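PDB 5JVK: T9SS C-terminal target domain-containing protein from Bacteroides cellulosilyticus, which belongs to glycoside hydrolase family 39 and probably cleaves O-glycosidic bonds within carbohydrate chains. Local coordinates for residues 235-240 with 280-285; 221-226 with 286-291. All blocks are in the same frame, centred on the assembly; numbering follows the deposited sequence.

Contact 1 of 2, residues 235-240 with 280-285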
loop_
_atom_site.group_PDB
_atom_site.type_symbol
_atom_site.label_atom_id
_atom_site.label_comp_id
_atom_site.label_asym_id
_atom_site.label_seq_id
_atom_site.Cartn_x
_atom_site.Cartn_y
_atom_site.Cartn_z
ATOM N N PRO A 235 6.148 -24.143 17.870
ATOM C CA PRO A 235 7.415 -24.882 17.909
ATOM C C PRO A 235 8.501 -24.333 16.984
ATOM O O PRO A 235 9.641 -24.170 17.419
ATOM C CB PRO A 235 7.006 -26.289 17.474
ATOM C CG PRO A 235 5.630 -26.433 18.011
ATOM C CD PRO A 235 4.998 -25.068 17.932
ATOM N N LEU A 236 8.145 -24.055 15.731
ATOM C CA LEU A 236 9.073 -23.444 14.774
ATOM C C LEU A 236 9.540 -22.078 15.279
ATOM O O LEU A 236 10.729 -21.766 15.228
ATOM C CB LEU A 236 8.413 -23.320 13.391
ATOM C CG LEU A 236 9.171 -22.730 12.187
ATOM C CD1 LEU A 236 9.245 -21.215 12.232
ATOM C CD2 LEU A 236 10.572 -23.302 12.039
ATOM N N LEU A 237 8.597 -21.284 15.775
ATOM C CA LEU A 237 8.869 -19.938 16.284
ATOM C C LEU A 237 9.800 -19.929 17.506
ATOM O O LEU A 237 10.643 -19.036 17.635
ATOM C CB LEU A 237 7.542 -19.246 16.623
ATOM C CG LEU A 237 7.519 -17.767 17.012
ATOM C CD1 LEU A 237 8.093 -16.897 15.900
ATOM C CD2 LEU A 237 6.092 -17.352 17.371
ATOM N N LYS A 238 9.647 -20.920 18.389
ATOM C CA LYS A 238 10.502 -21.056 19.587
ATOM C C LYS A 238 11.979 -21.328 19.274
ATOM O O LYS A 238 12.844 -21.012 20.090
ATOM C CB LYS A 238 9.962 -22.142 20.531
ATOM C CG LYS A 238 8.796 -21.680 21.388
ATOM C CD LYS A 238 8.199 -22.810 22.210
ATOM C CE LYS A 238 7.237 -22.270 23.259
ATOM N NZ LYS A 238 6.422 -23.334 23.902
ATOM N N VAL A 239 12.252 -21.922 18.111
ATOM C CA VAL A 239 13.620 -22.128 17.624
ATOM C C VAL A 239 14.105 -20.894 16.852
ATOM O O VAL A 239 15.218 -20.423 17.084
ATOM C CB VAL A 239 13.727 -23.393 16.732
ATOM C CG1 VAL A 239 15.155 -23.598 16.230
ATOM C CG2 VAL A 239 13.245 -24.626 17.490
ATOM N N VAL A 240 13.268 -20.376 15.949
ATOM C CA VAL A 240 13.641 -19.247 15.072
ATOM C C VAL A 240 13.923 -17.944 15.833
ATOM O O VAL A 240 14.894 -17.254 15.522
ATOM C CB VAL A 240 12.572 -19.003 13.967
ATOM C CG1 VAL A 240 12.816 -17.697 13.210
ATOM C CG2 VAL A 240 12.555 -20.165 12.986
ATOM N N ASP A 280 6.354 -14.259 24.423
ATOM C CA ASP A 280 7.762 -13.818 24.390
ATOM C C ASP A 280 8.522 -14.161 23.111
ATOM O O ASP A 280 9.561 -13.556 22.840
ATOM C CB ASP A 280 8.548 -14.392 25.578
ATOM C CG ASP A 280 8.125 -13.802 26.901
ATOM O OD1 ASP A 280 8.019 -12.560 27.005
ATOM O OD2 ASP A 280 7.911 -14.580 27.851
ATOM N N PHE A 281 8.016 -15.114 22.329
ATOM C CA PHE A 281 8.730 -15.598 21.139
ATOM C C PHE A 281 8.462 -14.790 19.859
ATOM O O PHE A 281 8.791 -15.243 18.757
ATOM C CB PHE A 281 8.448 -17.095 20.948
ATOM C CG PHE A 281 8.873 -17.928 22.127
ATOM C CD1 PHE A 281 10.205 -18.317 22.275
ATOM C CD2 PHE A 281 7.961 -18.283 23.114
ATOM C CE1 PHE A 281 10.610 -19.066 23.373
ATOM C CE2 PHE A 281 8.361 -19.031 24.216
ATOM C CZ PHE A 281 9.686 -19.425 24.345
ATOM N N GLN A 282 7.861 -13.602 20.006
ATOM C CA GLN A 282 7.768 -12.614 18.928
ATOM C C GLN A 282 8.007 -11.198 19.446
ATOM O O GLN A 282 7.886 -10.926 20.645
ATOM C CB GLN A 282 6.385 -12.623 18.266
ATOM C CG GLN A 282 5.729 -13.981 18.103
ATOM C CD GLN A 282 4.560 -14.211 19.035
ATOM O OE1 GLN A 282 4.624 -13.923 20.231
ATOM N NE2 GLN A 282 3.478 -14.744 18.487
ATOM N N ASP A 283 8.348 -10.312 18.516
ATOM C CA ASP A 283 8.295 -8.865 18.731
ATOM C C ASP A 283 6.961 -8.291 18.232
ATOM O O ASP A 283 6.513 -7.245 18.703
ATOM C CB ASP A 283 9.466 -8.187 18.021
ATOM C CG ASP A 283 10.812 -8.756 18.437
ATOM O OD1 ASP A 283 11.021 -8.985 19.644
ATOM O OD2 ASP A 283 11.661 -8.981 17.550
ATOM N N GLY A 284 6.340 -8.969 17.269
ATOM C CA GLY A 284 5.013 -8.602 16.791
ATOM C C GLY A 284 4.406 -9.699 15.940
ATOM O O GLY A 284 5.047 -10.725 15.698
ATOM N N TYR A 285 3.162 -9.492 15.509
ATOM C CA TYR A 285 2.495 -10.405 14.578
ATOM C C TYR A 285 1.834 -9.627 13.453
ATOM O O TYR A 285 1.682 -8.409 13.542
ATOM C CB TYR A 285 1.472 -11.300 15.298
ATOM C CG TYR A 285 0.233 -10.595 15.822
ATOM C CD1 TYR A 285 -0.959 -10.582 15.087
ATOM C CD2 TYR A 285 0.244 -9.959 17.062
ATOM C CE1 TYR A 285 -2.095 -9.943 15.569
ATOM C CE2 TYR A 285 -0.886 -9.321 17.550
ATOM C CZ TYR A 285 -2.051 -9.313 16.803
ATOM O OH TYR A 285 -3.163 -8.675 17.302
#

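Contact 2 of 2, residues 221-226 with 286-291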
loop_
_atom_site.group_PDB
_atom_site.type_symbol
_atom_site.label_atom_id
_atom_site.label_comp_id
_atom_site.label_asym_id
_atom_site.label_seq_id
_atom_site.Cartn_x
_atom_site.Cartn_y
_atom_site.Cartn_z
ATOM N N TRP A 221 7.053 -16.515 7.410
ATOM C CA TRP A 221 6.093 -17.284 6.601
ATOM C C TRP A 221 4.903 -16.437 6.142
ATOM O O TRP A 221 4.388 -15.617 6.895
ATOM C CB TRP A 221 5.610 -18.554 7.335
ATOM C CG TRP A 221 5.569 -19.765 6.458
ATOM C CD1 TRP A 221 4.529 -20.185 5.685
ATOM C CD2 TRP A 221 6.628 -20.705 6.253
ATOM N NE1 TRP A 221 4.870 -21.336 5.013
ATOM C CE2 TRP A 221 6.154 -21.679 5.346
ATOM C CE3 TRP A 221 7.934 -20.822 6.752
ATOM C CZ2 TRP A 221 6.938 -22.757 4.921
ATOM C CZ3 TRP A 221 8.717 -21.895 6.331
ATOM C CH2 TRP A 221 8.214 -22.848 5.421
ATOM N N ASN A 222 4.482 -16.643 4.893
ATOM C CA ASN A 222 3.326 -15.954 4.324
ATOM C C ASN A 222 2.095 -16.861 4.346
ATOM O O ASN A 222 2.063 -17.886 3.664
ATOM C CB ASN A 222 3.611 -15.519 2.888
ATOM C CG ASN A 222 2.453 -14.754 2.279
ATOM O OD1 ASN A 222 2.206 -13.603 2.627
ATOM N ND2 ASN A 222 1.728 -15.397 1.380
ATOM N N GLU A 223 1.095 -16.465 5.129
ATOM C CA GLU A 223 -0.187 -17.170 5.238
ATOM C C GLU A 223 -0.080 -18.684 5.502
ATOM O O GLU A 223 -0.550 -19.494 4.694
ATOM C CB GLU A 223 -1.041 -16.893 3.993
ATOM C CG GLU A 223 -1.312 -15.414 3.763
ATOM C CD GLU A 223 -2.366 -15.155 2.704
ATOM O OE1 GLU A 223 -2.621 -16.042 1.860
ATOM O OE2 GLU A 223 -2.939 -14.045 2.715
ATOM N N PRO A 224 0.539 -19.072 6.637
ATOM C CA PRO A 224 0.574 -20.474 7.048
ATOM C C PRO A 224 -0.755 -20.920 7.676
ATOM O O PRO A 224 -0.825 -21.186 8.880
ATOM C CB PRO A 224 1.723 -20.500 8.063
ATOM C CG PRO A 224 1.675 -19.148 8.677
ATOM C CD PRO A 224 1.370 -18.237 7.522
ATOM N N ASN A 225 -1.796 -21.008 6.849
ATOM C CA ASN A 225 -3.133 -21.417 7.292
ATOM C C ASN A 225 -3.158 -22.924 7.562
ATOM O O ASN A 225 -3.774 -23.389 8.522
ATOM C CB ASN A 225 -4.177 -21.046 6.237
ATOM C CG ASN A 225 -4.345 -19.544 6.087
ATOM O OD1 ASN A 225 -4.026 -18.970 5.047
ATOM N ND2 ASN A 225 -4.858 -18.902 7.125
ATOM N N TYR A 226 -2.504 -23.669 6.674
ATOM C CA TYR A 226 -2.167 -25.091 6.881
ATOM C C TYR A 226 -1.496 -25.429 8.230
ATOM O O TYR A 226 -1.713 -26.520 8.760
ATOM C CB TYR A 226 -1.312 -25.636 5.713
ATOM C CG TYR A 226 -0.290 -24.665 5.135
ATOM C CD1 TYR A 226 0.917 -24.418 5.786
ATOM C CD2 TYR A 226 -0.535 -23.997 3.928
ATOM C CE1 TYR A 226 1.847 -23.531 5.259
ATOM C CE2 TYR A 226 0.387 -23.106 3.397
ATOM C CZ TYR A 226 1.575 -22.877 4.064
ATOM O OH TYR A 226 2.495 -22.000 3.543
ATOM N N SER A 286 1.451 -10.339 12.397
ATOM C CA SER A 286 0.832 -9.724 11.228
ATOM C C SER A 286 -0.550 -10.290 10.914
ATOM O O SER A 286 -0.838 -11.454 11.211
ATOM C CB SER A 286 1.738 -9.867 10.004
ATOM O OG SER A 286 1.957 -11.227 9.682
ATOM N N ILE A 287 -1.386 -9.447 10.304
ATOM C CA ILE A 287 -2.718 -9.831 9.826
ATOM C C ILE A 287 -2.904 -9.426 8.362
ATOM O O ILE A 287 -2.285 -8.470 7.891
ATOM C CB ILE A 287 -3.846 -9.211 10.681
ATOM C CG1 ILE A 287 -3.713 -7.685 10.777
ATOM C CG2 ILE A 287 -3.847 -9.826 12.073
ATOM C CD1 ILE A 287 -5.012 -6.995 11.116
ATOM N N HIS A 288 -3.766 -10.159 7.659
ATOM C CA HIS A 288 -4.144 -9.864 6.276
ATOM C C HIS A 288 -5.659 -9.620 6.224
ATOM O O HIS A 288 -6.397 -10.428 5.655
ATOM C CB HIS A 288 -3.768 -11.041 5.360
ATOM C CG HIS A 288 -2.300 -11.171 5.089
ATOM N ND1 HIS A 288 -1.804 -12.041 4.145
ATOM C CD2 HIS A 288 -1.224 -10.536 5.613
ATOM C CE1 HIS A 288 -0.487 -11.954 4.112
ATOM N NE2 HIS A 288 -0.109 -11.044 4.990
ATOM N N PRO A 289 -6.138 -8.508 6.817
ATOM C CA PRO A 289 -7.580 -8.325 7.000
ATOM C C PRO A 289 -8.294 -7.844 5.729
ATOM O O PRO A 289 -8.745 -6.700 5.658
ATOM C CB PRO A 289 -7.636 -7.272 8.110
ATOM C CG PRO A 289 -6.471 -6.396 7.797
ATOM C CD PRO A 289 -5.392 -7.338 7.318
ATOM N N TYR A 290 -8.399 -8.723 4.738
ATOM C CA TYR A 290 -9.066 -8.391 3.480
ATOM C C TYR A 290 -10.569 -8.241 3.707
ATOM O O TYR A 290 -11.209 -9.143 4.245
ATOM C CB TYR A 290 -8.809 -9.463 2.413
ATOM C CG TYR A 290 -7.445 -9.385 1.761
ATOM C CD1 TYR A 290 -7.233 -8.569 0.654
ATOM C CD2 TYR A 290 -6.367 -10.143 2.234
ATOM C CE1 TYR A 290 -5.992 -8.497 0.038
ATOM C CE2 TYR A 290 -5.121 -10.077 1.622
ATOM C CZ TYR A 290 -4.941 -9.250 0.523
ATOM O OH TYR A 290 -3.717 -9.162 -0.100
ATOM N N MET A 291 -11.116 -7.098 3.293
ATOM C CA MET A 291 -12.550 -6.817 3.383
ATOM C C MET A 291 -13.211 -6.685 2.009
ATOM O O MET A 291 -14.391 -6.340 1.924
ATOM C CB MET A 291 -12.760 -5.531 4.173
ATOM C CG MET A 291 -12.229 -5.597 5.594
ATOM S SD MET A 291 -11.838 -3.967 6.240
ATOM C CE MET A 291 -10.835 -4.428 7.652
#

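Contact 1 of 2, residues 235-240 with 280-285
F281 lays one face of its phenyl ring against the K238 side chain, forming a CH-pi contact in which K238 CG stands 3.6 Å from the ring centroid and only 4° from the ring normal. With CG anti to its carbonyl carbon (chi1 -79°) and the chain extended from there, K238 carries its methylenes across the ring, so that CE comes to 3.6 Å from F281 CE2. The lysine thus contributes its aliphatic part, on the outer side of the helix. The backbone of F281 is engaged as well: its carbonyl O lies 3.3 Å from L237 CG, between the leucine branches, while F281 CB approaches that same CG at 4.1 Å. At Q282 the side chain crosses that of L237 at about a right angle, and its CG meets L237 CD2 at 3.5 Å. L237 also reaches L253 and S255 on the neighbouring strand. One residue on, D283 turns to a later part of the same helix, with a salt bridge to K245 and a hydrogen bond to Y241. Helix 229-247, on the outside of the eight-stranded parallel barrel, is thereby packed against the turn leading into strand 284-287, as in a (beta/alpha)8 barrel.

Contact 2 of 2, residues 221-226 with 286-291
H288 and E223 meet through a single hydrogen bond, in which ND1 of the imidazole donates to E223 OE2 over 2.7 Å at an N-H...O angle of 162°. The carboxylate oxygen lies near the ring plane and receives the proton on its anti lone pair, the side away from OE1, while the carboxylate and ring planes are turned 50° apart. Beyond CG the glutamate chain is extended, and E223 CG, 3.4 Å from H288 ND1, sits out of the ring plane, off the ND1-CE1 side. N222 OD1 comes to the ring edge near its plane, 3.5 Å from H288 CE1.

The second shell holds H288 and N222. T339 OG1 hydrogen-bonds H288 NE2, so with E223 on ND1 both ring nitrogens are engaged and the ring's rotation is restrained, and R134 takes N222 OD1 as its hydrogen-bond partner. Y290, two residues after H288, hydrogen-bonds E340 through its hydroxyl. Within 221-226 the loop is folded back on itself: the W221 indole NE1 donates to Y226 OH at 2.9 Å, around the inverse gamma turn at P224.

With an alanine in place of E223, H288 ND1 would lose the carboxylate, and the imidazole would probably be freer to turn about its remaining bond to T339. The Asn-Glu-Pro sequence following the fourth barrel strand matches the acid/base position of clan GH-A glycosidases, so E223 probably serves that role. Because the histidine donates to the anti side of OE2, the bond probably helps to orient the carboxylate while leaving the syn side of OE2 unused by it.

Overall arrangement
Strand 284-287, the sixth of the barrel, runs from one contact into the other: its entry belongs to contact 1 and its exit to contact 2, and the two centres lie 16 Å apart. Contact 1 sits at the periphery, its centre about 26 Å from the centre of the chain, against about 16 Å for contact 2. The first segments are close in sequence, the loop holding 221-226 leading from strand 217-220 into helix 229-247. Shared neighbours link them further: S255 adjoins both contacts, and F190 touches L236 and W221. The probable active site belongs to contact 2, where a bound glycerol, probably from the crystallisation liquor, lies about 4 Å from the N222 side chain.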